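Local coordinates for sortase family protein (Streptococcus agalactiae serogroup V, PDB 3RBJ) that probably acts as a pilus-specific class C sortase, a cysteine transpeptidase that links pilin subunits covalently during pilus assembly, at residues S45-K50 and V183-D188; G85-P90 and F154-I159; I89-Q94 and D146-G151; R109-L114 and A128-H133; T191-T196 and R204-G209. The protein carries 6 engineered substitutions. All blocks are in the same frame, centred on the assembly; numbering follows the deposited sequence.

Interaction 1 (S45-K50 and V183-D188); sequences SIAGAK and VIQGED
Val183 presents one methyl to each of two neighbouring helix residues: with chi1 at 174°, CG1 lies opposite the backbone N, towards Ala47, and CG2 lies beside that N, towards Ile46. In Ile46 the longer CG1 branch sits next to its own backbone N (chi1 -76°), which leaves the CG2 methyl to meet the valine. The contact packs a loop of the sortase beta-barrel domain against an N-terminal helix that precedes the barrel in the chain. Residues 45-50 are near the end of helix 29-51. The loop residues 183-188 end the connection between strands 161-173 and 188-196.

No hydrogen bond crosses here. The two branched side chains meet at a slant, with Ile46 CG2 3.6 Å from Val183 CG2. Ala47 CB is 4.0 Å from Val183 CG1. The small alanine lets the loop backbone come near, and the CA atoms of Ala47 and Val183 are 6.0 Å apart. Ser125 touches both Ala47 and Gln185.

A type II beta turn from Ile184 to Glu187 shapes the loop, closed by Glu187 N on Ile184 O at 3.0 Å. Gly186 takes the positive phi of that turn, and its N is bonded to Ser125 OG. Gln185 NE2 comes to 4.2 Å from Ala47 O, too far for a bond. Lys50 lays its methylenes rather than its amine by the loop carbonyl, with CD 3.4 Å from Val183 O.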
# COMPACT_ATOMS: atom_id res chain seq x y z
N SER A 45 7.09 2.62 15.30
CA SER A 45 8.30 1.77 15.50
C SER A 45 9.18 1.80 14.29
O SER A 45 10.38 1.89 14.45
CB SER A 45 8.00 0.29 15.76
OG SER A 45 6.94 0.08 16.68
N ILE A 46 8.57 1.63 13.09
CA ILE A 46 9.32 1.56 11.83
C ILE A 46 10.02 2.88 11.53
O ILE A 46 11.19 2.90 11.16
CB ILE A 46 8.42 1.18 10.59
CG1 ILE A 46 8.08 -0.32 10.60
CG2 ILE A 46 9.17 1.51 9.29
CD1 ILE A 46 6.99 -0.66 9.60
N ALA A 47 9.28 3.98 11.66
CA ALA A 47 9.81 5.33 11.46
C ALA A 47 10.90 5.66 12.49
O ALA A 47 11.87 6.31 12.14
CB ALA A 47 8.69 6.40 11.49
N GLY A 48 10.75 5.15 13.71
CA GLY A 48 11.67 5.44 14.80
C GLY A 48 12.98 4.68 14.68
O GLY A 48 14.04 5.20 15.06
N ALA A 49 12.91 3.46 14.17
CA ALA A 49 14.12 2.69 13.82
C ALA A 49 14.91 3.37 12.68
O ALA A 49 16.14 3.37 12.67
CB ALA A 49 13.74 1.24 13.46
N LYS A 50 14.18 3.94 11.73
CA LYS A 50 14.80 4.62 10.60
C LYS A 50 15.58 5.85 11.05
O LYS A 50 16.63 6.17 10.49
CB LYS A 50 13.74 5.01 9.57
CG LYS A 50 14.24 5.03 8.14
CD LYS A 50 14.52 6.45 7.67
CE LYS A 50 15.36 6.46 6.40
NZ LYS A 50 16.79 6.17 6.67
N VAL A 183 11.09 4.98 5.00
CA VAL A 183 10.24 6.09 5.51
C VAL A 183 10.95 7.43 5.28
O VAL A 183 12.19 7.52 5.47
CB VAL A 183 9.97 5.95 7.02
CG1 VAL A 183 9.20 7.19 7.59
CG2 VAL A 183 9.32 4.55 7.35
N ILE A 184 10.21 8.45 4.85
CA ILE A 184 10.73 9.82 4.90
C ILE A 184 10.07 10.55 6.08
O ILE A 184 8.83 10.79 6.11
CB ILE A 184 10.47 10.61 3.61
CG1 ILE A 184 10.86 9.80 2.37
CG2 ILE A 184 11.22 11.99 3.62
CD1 ILE A 184 10.35 10.37 1.03
N GLN A 185 10.91 10.87 7.05
CA GLN A 185 10.57 11.59 8.25
C GLN A 185 9.75 12.83 7.90
O GLN A 185 10.13 13.55 6.99
CB GLN A 185 11.89 11.95 8.99
CG GLN A 185 11.73 12.46 10.43
CD GLN A 185 10.88 11.50 11.32
OE1 GLN A 185 10.18 11.95 12.25
NE2 GLN A 185 10.89 10.19 10.98
N GLY A 186 8.62 13.03 8.58
CA GLY A 186 7.73 14.19 8.36
C GLY A 186 6.70 14.03 7.25
O GLY A 186 5.76 14.84 7.13
N GLU A 187 6.84 12.98 6.44
CA GLU A 187 6.03 12.91 5.22
C GLU A 187 5.08 11.75 5.27
O GLU A 187 5.22 10.87 6.11
CB GLU A 187 6.93 12.97 3.95
CG GLU A 187 7.60 14.36 3.72
CD GLU A 187 8.54 14.51 2.46
OE1 GLU A 187 8.46 13.71 1.45
OE2 GLU A 187 9.35 15.49 2.47
N ASP A 188 4.07 11.74 4.43
CA ASP A 188 3.17 10.60 4.41
C ASP A 188 2.98 10.12 2.96
O ASP A 188 2.29 10.78 2.11
CB ASP A 188 1.86 10.99 5.10
CG ASP A 188 0.73 9.98 4.91
OD1 ASP A 188 0.95 8.90 4.32
OD2 ASP A 188 -0.40 10.30 5.32

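Interaction 2 (G85-P90 and F154-I159)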
# COMPACT_ATOMS: atom_id res chain seq x y z
N GLY A 85 -7.08 -4.10 3.21
CA GLY A 85 -7.68 -2.93 2.57
C GLY A 85 -7.75 -3.17 1.08
O GLY A 85 -7.50 -4.29 0.62
N HIS A 86 -8.11 -2.15 0.32
CA HIS A 86 -8.06 -2.25 -1.15
C HIS A 86 -7.58 -0.93 -1.70
O HIS A 86 -7.70 0.08 -0.99
CB HIS A 86 -9.37 -2.71 -1.81
CG HIS A 86 -10.59 -2.06 -1.27
ND1 HIS A 86 -11.50 -1.40 -2.07
CD2 HIS A 86 -11.09 -2.00 -0.01
CE1 HIS A 86 -12.49 -0.94 -1.33
NE2 HIS A 86 -12.27 -1.29 -0.08
N VAL A 87 -6.97 -0.96 -2.88
CA VAL A 87 -6.43 0.23 -3.50
C VAL A 87 -7.20 0.51 -4.78
O VAL A 87 -7.34 -0.36 -5.64
CB VAL A 87 -4.93 0.15 -3.78
CG1 VAL A 87 -4.18 0.19 -2.48
CG2 VAL A 87 -4.52 -1.16 -4.40
N ILE A 88 -7.71 1.75 -4.86
CA ILE A 88 -8.52 2.22 -5.99
C ILE A 88 -7.60 3.16 -6.79
O ILE A 88 -6.77 3.83 -6.18
CB ILE A 88 -9.77 2.97 -5.46
CG1 ILE A 88 -10.58 2.06 -4.51
CG2 ILE A 88 -10.67 3.56 -6.61
CD1 ILE A 88 -10.41 2.33 -3.00
N ILE A 89 -7.68 3.15 -8.12
CA ILE A 89 -6.78 3.95 -8.99
C ILE A 89 -7.62 4.32 -10.17
O ILE A 89 -7.61 3.59 -11.17
CB ILE A 89 -5.57 3.12 -9.60
CG1 ILE A 89 -4.95 2.10 -8.63
CG2 ILE A 89 -4.48 4.01 -10.22
CD1 ILE A 89 -4.36 2.69 -7.52
N PRO A 90 -8.41 5.42 -10.08
CA PRO A 90 -9.32 5.70 -11.21
C PRO A 90 -8.62 5.83 -12.56
O PRO A 90 -9.15 5.38 -13.54
CB PRO A 90 -9.99 7.03 -10.81
CG PRO A 90 -9.94 7.04 -9.31
CD PRO A 90 -8.62 6.36 -8.96
N PHE A 154 -4.77 8.22 -6.15
CA PHE A 154 -5.16 6.90 -5.73
C PHE A 154 -5.59 6.85 -4.27
O PHE A 154 -5.18 7.66 -3.45
CB PHE A 154 -4.14 5.83 -6.13
CG PHE A 154 -2.75 6.00 -5.48
CD1 PHE A 154 -2.45 5.37 -4.29
CD2 PHE A 154 -1.74 6.74 -6.11
CE1 PHE A 154 -1.17 5.48 -3.73
CE2 PHE A 154 -0.47 6.85 -5.57
CZ PHE A 154 -0.19 6.21 -4.35
N TYR A 155 -6.47 5.91 -3.96
CA TYR A 155 -7.12 5.87 -2.66
C TYR A 155 -6.93 4.52 -2.05
O TYR A 155 -6.75 3.52 -2.76
CB TYR A 155 -8.61 6.17 -2.78
CG TYR A 155 -8.84 7.42 -3.57
CD1 TYR A 155 -8.95 8.65 -2.95
CD2 TYR A 155 -8.89 7.38 -4.96
CE1 TYR A 155 -9.12 9.80 -3.68
CE2 TYR A 155 -9.09 8.52 -5.72
CZ TYR A 155 -9.19 9.73 -5.06
OH TYR A 155 -9.35 10.86 -5.81
N ILE A 156 -7.01 4.50 -0.74
CA ILE A 156 -6.92 3.26 -0.04
C ILE A 156 -8.06 3.16 0.88
O ILE A 156 -8.23 4.06 1.68
CB ILE A 156 -5.66 3.21 0.80
CG1 ILE A 156 -4.48 3.04 -0.15
CG2 ILE A 156 -5.78 2.09 1.79
CD1 ILE A 156 -3.14 3.66 0.32
N GLU A 157 -8.81 2.06 0.82
CA GLU A 157 -9.85 1.81 1.80
C GLU A 157 -9.37 0.79 2.78
O GLU A 157 -8.94 -0.30 2.39
CB GLU A 157 -11.12 1.34 1.12
CG GLU A 157 -12.36 1.42 1.97
CD GLU A 157 -13.42 2.37 1.40
OE1 GLU A 157 -13.49 2.54 0.15
OE2 GLU A 157 -14.17 2.96 2.21
N HIS A 158 -9.38 1.15 4.06
CA HIS A 158 -9.01 0.22 5.10
C HIS A 158 -10.04 0.21 6.20
O HIS A 158 -11.07 0.92 6.11
CB HIS A 158 -7.56 0.47 5.62
CG HIS A 158 -7.33 1.87 6.11
ND1 HIS A 158 -7.82 2.33 7.32
CD2 HIS A 158 -6.70 2.92 5.54
CE1 HIS A 158 -7.47 3.59 7.48
NE2 HIS A 158 -6.80 3.98 6.41
N ILE A 159 -9.76 -0.58 7.24
CA ILE A 159 -10.72 -0.84 8.33
C ILE A 159 -11.25 0.48 8.91
O ILE A 159 -12.36 0.58 9.39
CB ILE A 159 -10.08 -1.68 9.44
CG1 ILE A 159 -11.04 -1.95 10.59
CG2 ILE A 159 -8.94 -0.92 10.08
CD1 ILE A 159 -12.07 -2.96 10.33
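Gly85 CA passes 2.9 Å from Glu157 O, an approach that its lack of a side chain permits. His86 pairs with Glu157 through two backbone bonds, each residue giving its N to the other's O. Its ring stands alongside the glutamate chain, and Glu157 CB lies over one face. The ring and carboxylate planes are only 12° apart. His86 CG sits between the backbone N and the carbonyl carbon (chi1 44°), which turns the ring over the neighbouring strand. Its polar partner is Asp95 OD1, bonded to ND1. Glu157 OE1 stays 4.0 Å from His86 NE2, and no bond joins them.

Val87 points to the other face of the sheet. Its CG1 lies beside Ile156 CG1 at 3.7 Å. Ile88 returns to the His86 face and forms a second doubly bonded pair, with Tyr155. The bond from Ile88 N to Tyr155 O is 2.9 Å long and fairly straight (166°). Ile88 CD1 reaches both Tyr155 CB and Glu157 CB, at 4.2 and 4.3 Å.

Ile89 CD1 presses on Phe154 CB at 3.4 Å, a tight fit. The Phe154 ring itself leads away, to Val190 and Leu192. Pro90 ends the segment by setting CD against the edge of the Tyr155 ring, 3.9 Å from Tyr155 CE2. The two side chains meet nearly at a right angle, and Tyr155 also meets the ring of Tyr214.

Strands 85-89 and 153-158 stand at the two ends of the strand order. Their antiparallel pairing closes the sortase beta-barrel.

Interaction 3 (I89-Q94 and D146-G151); sequences IPRINQ and DKVTVG
Lys147 meets the 89-94 loop through its first carbon: CB lies 4.0 Å from Ile92 CG2, and the rest of the chain then leads away. Its carbonyl O faces the stem of Arg91, at 3.8 Å from Arg91 CD.

Val148 comes next and carries the apolar part. One methyl makes both isoleucine contacts. Chi1 of -175° sets CG2 opposite the carbonyl carbon, where it meets Ile89 and Ile92 together. Val148 CG2 is 3.9 Å from Ile89 CG2, and it lies equally near Ile92 CG2. Val148 also packs on Val167. The turn of 89-94 brings Ile89 and Ile92 to the same methyl; with Asn93 and Gln94 set against Ile89 it fits a G1 beta bulge.

Thr149 places its CG2 3.6 Å from Arg91 NH2. The arginine bends at chi2 and chi3 to run past Val148 CA and on to the threonine methyl.

No hydrogen bond joins the two segments directly. Asp152 links them instead: OD1 makes a salt bridge with Arg91 NH2, and OD2 accepts from Thr149 N. The guanidinium is therefore held by a charge one residue past segment 146-151, and this pairing would probably favour an ionised Asp152.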
# COMPACT_ATOMS: atom_id res chain seq x y z
N ILE A 89 -7.68 3.15 -8.12
CA ILE A 89 -6.78 3.95 -8.99
C ILE A 89 -7.62 4.32 -10.17
O ILE A 89 -7.61 3.59 -11.17
CB ILE A 89 -5.57 3.12 -9.60
CG1 ILE A 89 -4.95 2.10 -8.63
CG2 ILE A 89 -4.48 4.01 -10.22
CD1 ILE A 89 -4.36 2.69 -7.52
N PRO A 90 -8.41 5.42 -10.08
CA PRO A 90 -9.32 5.70 -11.21
C PRO A 90 -8.62 5.83 -12.56
O PRO A 90 -9.15 5.38 -13.54
CB PRO A 90 -9.99 7.03 -10.81
CG PRO A 90 -9.94 7.04 -9.31
CD PRO A 90 -8.62 6.36 -8.96
N ARG A 91 -7.44 6.45 -12.63
CA ARG A 91 -6.75 6.60 -13.93
C ARG A 91 -6.74 5.27 -14.71
O ARG A 91 -6.97 5.26 -15.91
CB ARG A 91 -5.30 7.14 -13.74
CG ARG A 91 -4.33 6.99 -14.95
CD ARG A 91 -4.60 7.98 -16.12
NE ARG A 91 -4.30 9.38 -15.77
CZ ARG A 91 -4.87 10.46 -16.36
NH1 ARG A 91 -5.74 10.32 -17.33
NH2 ARG A 91 -4.54 11.70 -15.98
N ILE A 92 -6.46 4.14 -14.03
CA ILE A 92 -6.47 2.87 -14.76
C ILE A 92 -7.61 1.90 -14.39
O ILE A 92 -7.48 0.68 -14.56
CB ILE A 92 -5.11 2.14 -14.73
CG1 ILE A 92 -4.87 1.55 -13.34
CG2 ILE A 92 -3.96 3.08 -15.19
CD1 ILE A 92 -3.53 0.78 -13.18
N ASN A 93 -8.73 2.44 -13.91
CA ASN A 93 -9.91 1.63 -13.62
C ASN A 93 -9.67 0.37 -12.74
O ASN A 93 -10.31 -0.67 -12.96
CB ASN A 93 -10.62 1.19 -14.92
CG ASN A 93 -11.33 2.34 -15.66
OD1 ASN A 93 -12.41 2.80 -15.26
ND2 ASN A 93 -10.74 2.78 -16.78
N GLN A 94 -8.78 0.45 -11.77
CA GLN A 94 -8.49 -0.71 -10.91
C GLN A 94 -8.95 -0.48 -9.49
O GLN A 94 -8.60 0.54 -8.88
CB GLN A 94 -7.00 -1.04 -10.83
CG GLN A 94 -6.39 -1.81 -12.00
CD GLN A 94 -7.15 -3.08 -12.38
OE1 GLN A 94 -7.47 -3.91 -11.52
NE2 GLN A 94 -7.42 -3.24 -13.68
N ASP A 146 1.91 2.09 -15.78
CA ASP A 146 2.77 2.99 -16.54
C ASP A 146 1.96 4.13 -17.15
O ASP A 146 2.52 5.04 -17.76
CB ASP A 146 3.50 2.23 -17.65
CG ASP A 146 2.60 1.90 -18.83
OD1 ASP A 146 2.57 2.71 -19.78
OD2 ASP A 146 1.94 0.85 -18.80
N LYS A 147 0.64 4.08 -16.97
CA LYS A 147 -0.24 5.11 -17.49
C LYS A 147 -0.54 6.18 -16.44
O LYS A 147 -0.95 7.29 -16.77
CB LYS A 147 -1.55 4.49 -17.99
CG LYS A 147 -1.63 4.34 -19.50
CD LYS A 147 -1.19 2.95 -19.93
CE LYS A 147 -0.90 2.90 -21.42
NZ LYS A 147 -1.67 1.82 -22.11
N VAL A 148 -0.32 5.83 -15.18
CA VAL A 148 -0.56 6.75 -14.08
C VAL A 148 0.47 7.87 -14.19
O VAL A 148 1.63 7.63 -14.41
CB VAL A 148 -0.56 6.07 -12.69
CG1 VAL A 148 -0.93 7.07 -11.60
CG2 VAL A 148 -1.57 4.92 -12.66
N THR A 149 0.01 9.11 -14.10
CA THR A 149 0.88 10.28 -14.30
C THR A 149 0.93 11.19 -13.05
O THR A 149 0.05 11.12 -12.16
CB THR A 149 0.48 11.05 -15.57
OG1 THR A 149 1.25 12.24 -15.65
CG2 THR A 149 -0.95 11.42 -15.50
N VAL A 150 1.96 12.03 -12.93
CA VAL A 150 2.05 12.87 -11.72
C VAL A 150 0.80 13.74 -11.68
O VAL A 150 0.29 14.13 -12.72
CB VAL A 150 3.38 13.70 -11.61
CG1 VAL A 150 4.59 12.76 -11.73
CG2 VAL A 150 3.42 14.87 -12.63
N GLY A 151 0.27 13.96 -10.48
CA GLY A 151 -1.00 14.66 -10.33
C GLY A 151 -2.20 13.71 -10.25
O GLY A 151 -3.23 14.08 -9.71

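Interaction 4 (R109-L114 and A128-H133); sequences RGVGHL and AVLTAH
Thr131 stands opposite Gly112, and the bare glycine leaves a hollow for the threonine hydroxyl. Thr131 OG1 is 3.4 Å from Gly112 O, a weak and unsettled bond, and Ser102 OG is another partner of that hydroxyl. The backbones grip this pair more firmly. Thr131 N gives a 2.7 Å bond to Gly112 O. Gly112 N bonds back to Thr131 O at 3.0 Å.

Further along, the Ala132 methyl is a small bump that sits 3.9 Å from Gly110 O. At the other end Leu114 leans on Val129, with their CB atoms 4.0 Å apart. A bond from Leu114 N to Val129 O continues the pairing one residue past strand 111-113.

Leu130 and His113 share the other face. Leu130 CD2 reaches the edge of the imidazole, 4.0 Å from His113 CD2. The ring is fixed on both nitrogens: ND1 bonds Tyr74 OH and NE2 bonds Ser118 O. Leu130 also packs on Val87 and Ile98, inside the barrel.

Antiparallel pairing of 111-113 with 126-131 belongs to the sortase beta-barrel. The second strand leads to His133, the predicted proton donor/acceptor of the sortase active site.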
# COMPACT_ATOMS: atom_id res chain seq x y z
N ARG A 109 -3.86 -12.87 -6.31
CA ARG A 109 -5.23 -12.37 -6.16
C ARG A 109 -5.33 -10.84 -6.04
O ARG A 109 -6.39 -10.28 -6.30
CB ARG A 109 -5.93 -13.00 -4.95
CG ARG A 109 -5.29 -14.24 -4.41
CD ARG A 109 -5.17 -14.07 -2.92
NE ARG A 109 -6.30 -14.68 -2.22
CZ ARG A 109 -6.36 -14.80 -0.90
NH1 ARG A 109 -5.37 -14.34 -0.14
NH2 ARG A 109 -7.41 -15.40 -0.33
N GLY A 110 -4.24 -10.18 -5.63
CA GLY A 110 -4.19 -8.74 -5.60
C GLY A 110 -2.84 -8.11 -5.30
O GLY A 110 -1.80 -8.50 -5.82
N VAL A 111 -2.88 -7.10 -4.44
CA VAL A 111 -1.68 -6.34 -4.09
C VAL A 111 -0.99 -6.97 -2.86
O VAL A 111 -1.63 -7.41 -1.91
CB VAL A 111 -2.05 -4.83 -3.88
CG1 VAL A 111 -0.88 -4.02 -3.54
CG2 VAL A 111 -2.71 -4.28 -5.14
N GLY A 112 0.33 -7.01 -2.92
CA GLY A 112 1.12 -7.39 -1.75
C GLY A 112 1.71 -6.18 -1.04
O GLY A 112 2.39 -5.35 -1.63
N HIS A 113 1.44 -6.08 0.24
CA HIS A 113 2.04 -5.01 1.03
C HIS A 113 3.41 -5.47 1.47
O HIS A 113 3.52 -6.56 1.92
CB HIS A 113 1.19 -4.71 2.26
CG HIS A 113 1.94 -3.93 3.28
ND1 HIS A 113 2.79 -4.53 4.20
CD2 HIS A 113 2.06 -2.60 3.46
CE1 HIS A 113 3.35 -3.59 4.94
NE2 HIS A 113 2.94 -2.42 4.50
N LEU A 114 4.43 -4.62 1.34
CA LEU A 114 5.83 -5.03 1.55
C LEU A 114 6.23 -5.03 3.03
O LEU A 114 6.26 -3.95 3.68
CB LEU A 114 6.78 -4.10 0.75
CG LEU A 114 8.24 -4.56 0.66
CD1 LEU A 114 8.45 -6.03 0.17
CD2 LEU A 114 9.00 -3.58 -0.22
N ALA A 128 4.07 3.61 2.95
CA ALA A 128 3.53 2.29 2.62
C ALA A 128 3.95 1.79 1.24
O ALA A 128 3.88 2.53 0.27
CB ALA A 128 2.02 2.26 2.76
N VAL A 129 4.39 0.55 1.11
CA VAL A 129 4.72 0.07 -0.23
C VAL A 129 3.89 -1.13 -0.63
O VAL A 129 3.80 -2.13 0.12
CB VAL A 129 6.20 -0.30 -0.44
CG1 VAL A 129 6.43 -0.60 -1.91
CG2 VAL A 129 7.17 0.86 0.04
N LEU A 130 3.29 -1.06 -1.81
CA LEU A 130 2.46 -2.15 -2.32
C LEU A 130 2.97 -2.65 -3.67
O LEU A 130 3.17 -1.87 -4.59
CB LEU A 130 1.01 -1.71 -2.43
CG LEU A 130 0.48 -0.81 -1.31
CD1 LEU A 130 -0.86 -0.19 -1.70
CD2 LEU A 130 0.36 -1.58 -0.01
N THR A 131 3.17 -3.96 -3.77
CA THR A 131 3.65 -4.57 -5.01
C THR A 131 2.54 -5.36 -5.70
O THR A 131 1.42 -5.44 -5.20
CB THR A 131 4.85 -5.50 -4.75
OG1 THR A 131 4.42 -6.64 -4.00
CG2 THR A 131 5.93 -4.77 -3.97
N ALA A 132 2.87 -5.94 -6.85
CA ALA A 132 1.90 -6.72 -7.61
C ALA A 132 2.56 -7.17 -8.91
O ALA A 132 3.66 -6.75 -9.24
CB ALA A 132 0.57 -5.99 -7.68
N HIS A 133 1.87 -8.04 -9.65
CA HIS A 133 2.38 -8.55 -10.91
C HIS A 133 1.85 -7.58 -11.97
O HIS A 133 0.67 -7.24 -11.98
CB HIS A 133 1.90 -9.97 -11.21
CG HIS A 133 2.60 -11.02 -10.41
ND1 HIS A 133 3.91 -10.90 -10.01
CD2 HIS A 133 2.17 -12.21 -9.93
CE1 HIS A 133 4.26 -11.98 -9.32
NE2 HIS A 133 3.22 -12.78 -9.26

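Interaction 5 (T191-T196 and R204-G209); sequences TLLTAT and RLLVRG. Engineered in segment 191-196: Ala195 (natural residue Cys).
Leu193 runs alongside Leu206 on one face of the sheet, with their CD1 atoms 4.2 Å apart. The two belong to a beta hairpin of the sortase barrel, made by strands 188-196 and 203-212. Thr191 extends this face: its CG2 sits 3.8 Å from Leu206 CB. Its OG1 passes Arg208 CG but is bonded to His127 NE2. The Arg208 guanidinium leads away to a salt bridge with Asp168.

Four backbone bonds tie the strands, two between Leu192 and Val207 and two between Thr194 and Leu205. The straightest runs from Leu205 N to Thr194 O, 2.7 Å long with 175° at the hydrogen. Leu205, on the face of Leu192 and Val207, also meets Thr196, whose CG2 is 3.9 Å from Leu205 CB. Chi1 of -154° sets Thr196 OG1 roughly opposite its backbone N, which leaves CG2 between that N and the carbonyl carbon, against Leu205.

Ala195 is an engineered residue; the natural cysteine is the predicted acyl-thioester nucleophile. Arg204 bends at chi2 (-61°) and runs its chain along this end of the hairpin. Its CD meets Leu193 CD2 at 4.0 Å, and Arg204 NH1 comes to 3.8 Å from Ala195 CB.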
# COMPACT_ATOMS: atom_id res chain seq x y z
N THR A 191 3.95 4.11 -2.04
CA THR A 191 4.54 3.71 -3.30
C THR A 191 3.85 2.42 -3.90
O THR A 191 3.76 1.39 -3.24
CB THR A 191 6.07 3.45 -3.10
OG1 THR A 191 6.72 4.70 -2.72
CG2 THR A 191 6.71 2.82 -4.35
N LEU A 192 3.38 2.52 -5.15
CA LEU A 192 2.89 1.39 -5.94
C LEU A 192 4.08 0.85 -6.78
O LEU A 192 4.78 1.60 -7.50
CB LEU A 192 1.69 1.78 -6.81
CG LEU A 192 0.52 2.60 -6.20
CD1 LEU A 192 -0.62 2.94 -7.22
CD2 LEU A 192 -0.11 2.05 -4.90
N LEU A 193 4.35 -0.44 -6.70
CA LEU A 193 5.58 -0.93 -7.28
C LEU A 193 5.24 -2.08 -8.21
O LEU A 193 4.31 -2.83 -7.94
CB LEU A 193 6.57 -1.35 -6.17
CG LEU A 193 7.93 -2.03 -6.52
CD1 LEU A 193 9.05 -1.65 -5.54
CD2 LEU A 193 7.87 -3.50 -6.63
N THR A 194 5.97 -2.19 -9.31
CA THR A 194 5.85 -3.31 -10.20
C THR A 194 7.04 -3.38 -11.10
O THR A 194 7.84 -2.45 -11.15
CB THR A 194 4.54 -3.30 -11.05
OG1 THR A 194 4.42 -4.55 -11.73
CG2 THR A 194 4.53 -2.13 -12.08
N ALA A 195 7.16 -4.50 -11.82
CA ALA A 195 8.35 -4.80 -12.61
C ALA A 195 8.27 -3.96 -13.89
O ALA A 195 7.24 -3.36 -14.15
CB ALA A 195 8.39 -6.28 -12.91
N THR A 196 9.36 -3.88 -14.66
CA THR A 196 9.45 -3.02 -15.87
C THR A 196 10.85 -3.07 -16.50
O THR A 196 11.80 -3.40 -15.82
CB THR A 196 9.09 -1.53 -15.58
OG1 THR A 196 8.60 -0.91 -16.77
CG2 THR A 196 10.29 -0.74 -15.03
N ARG A 204 12.48 -2.04 -11.47
CA ARG A 204 11.20 -1.81 -10.82
C ARG A 204 10.72 -0.39 -11.14
O ARG A 204 11.53 0.53 -11.25
CB ARG A 204 11.32 -2.00 -9.30
CG ARG A 204 11.77 -3.40 -8.83
CD ARG A 204 10.77 -4.48 -9.28
NE ARG A 204 11.23 -5.82 -8.96
CZ ARG A 204 11.69 -6.68 -9.86
NH1 ARG A 204 11.73 -6.35 -11.15
NH2 ARG A 204 12.09 -7.89 -9.48
N LEU A 205 9.41 -0.23 -11.32
CA LEU A 205 8.76 1.03 -11.51
C LEU A 205 8.09 1.33 -10.19
O LEU A 205 7.43 0.45 -9.64
CB LEU A 205 7.69 0.96 -12.64
CG LEU A 205 6.57 2.04 -12.73
CD1 LEU A 205 7.10 3.39 -13.14
CD2 LEU A 205 5.46 1.65 -13.75
N LEU A 206 8.25 2.56 -9.71
CA LEU A 206 7.68 3.05 -8.48
C LEU A 206 6.81 4.25 -8.82
O LEU A 206 7.28 5.21 -9.42
CB LEU A 206 8.80 3.49 -7.51
CG LEU A 206 9.68 2.38 -6.88
CD1 LEU A 206 10.22 1.54 -7.93
CD2 LEU A 206 10.82 2.94 -6.03
N VAL A 207 5.54 4.19 -8.46
CA VAL A 207 4.65 5.30 -8.64
C VAL A 207 4.30 5.84 -7.24
O VAL A 207 3.58 5.18 -6.46
CB VAL A 207 3.40 4.86 -9.40
CG1 VAL A 207 2.37 5.93 -9.35
CG2 VAL A 207 3.74 4.51 -10.86
N ARG A 208 4.81 7.02 -6.90
CA ARG A 208 4.73 7.45 -5.50
C ARG A 208 3.67 8.52 -5.25
O ARG A 208 3.54 9.48 -6.01
CB ARG A 208 6.12 7.89 -4.98
CG ARG A 208 6.20 7.94 -3.44
CD ARG A 208 7.34 8.76 -2.87
NE ARG A 208 7.37 10.19 -3.24
CZ ARG A 208 8.41 10.98 -2.90
NH1 ARG A 208 9.45 10.45 -2.27
NH2 ARG A 208 8.43 12.27 -3.22
N GLY A 209 2.86 8.32 -4.21
CA GLY A 209 1.79 9.33 -3.90
C GLY A 209 2.05 10.12 -2.62
O GLY A 209 2.68 9.65 -1.74

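Interactions 2, 4 and 5 are strand pairings in one mixed sheet, the sortase barrel. Interactions 4 and 5 are closest, with centres 10 Å apart. Strands 126-131 and 188-196 are neighbours, so Leu130 O can bond Leu193 N. This brings His133 and engineered Ala195, the predicted active-site positions, to one region. Interaction 2 shares Ile89 and Pro90 with interaction 3, which packs the loops at that end. Val87 of interaction 2 touches Leu130, and Phe154 touches Leu192. Interaction 1 ties the preceding helix to the barrel, with its centre 19 Å from that of interaction 5. Along the chain, interactions 2 to 4 nest within its span; interaction 5 follows.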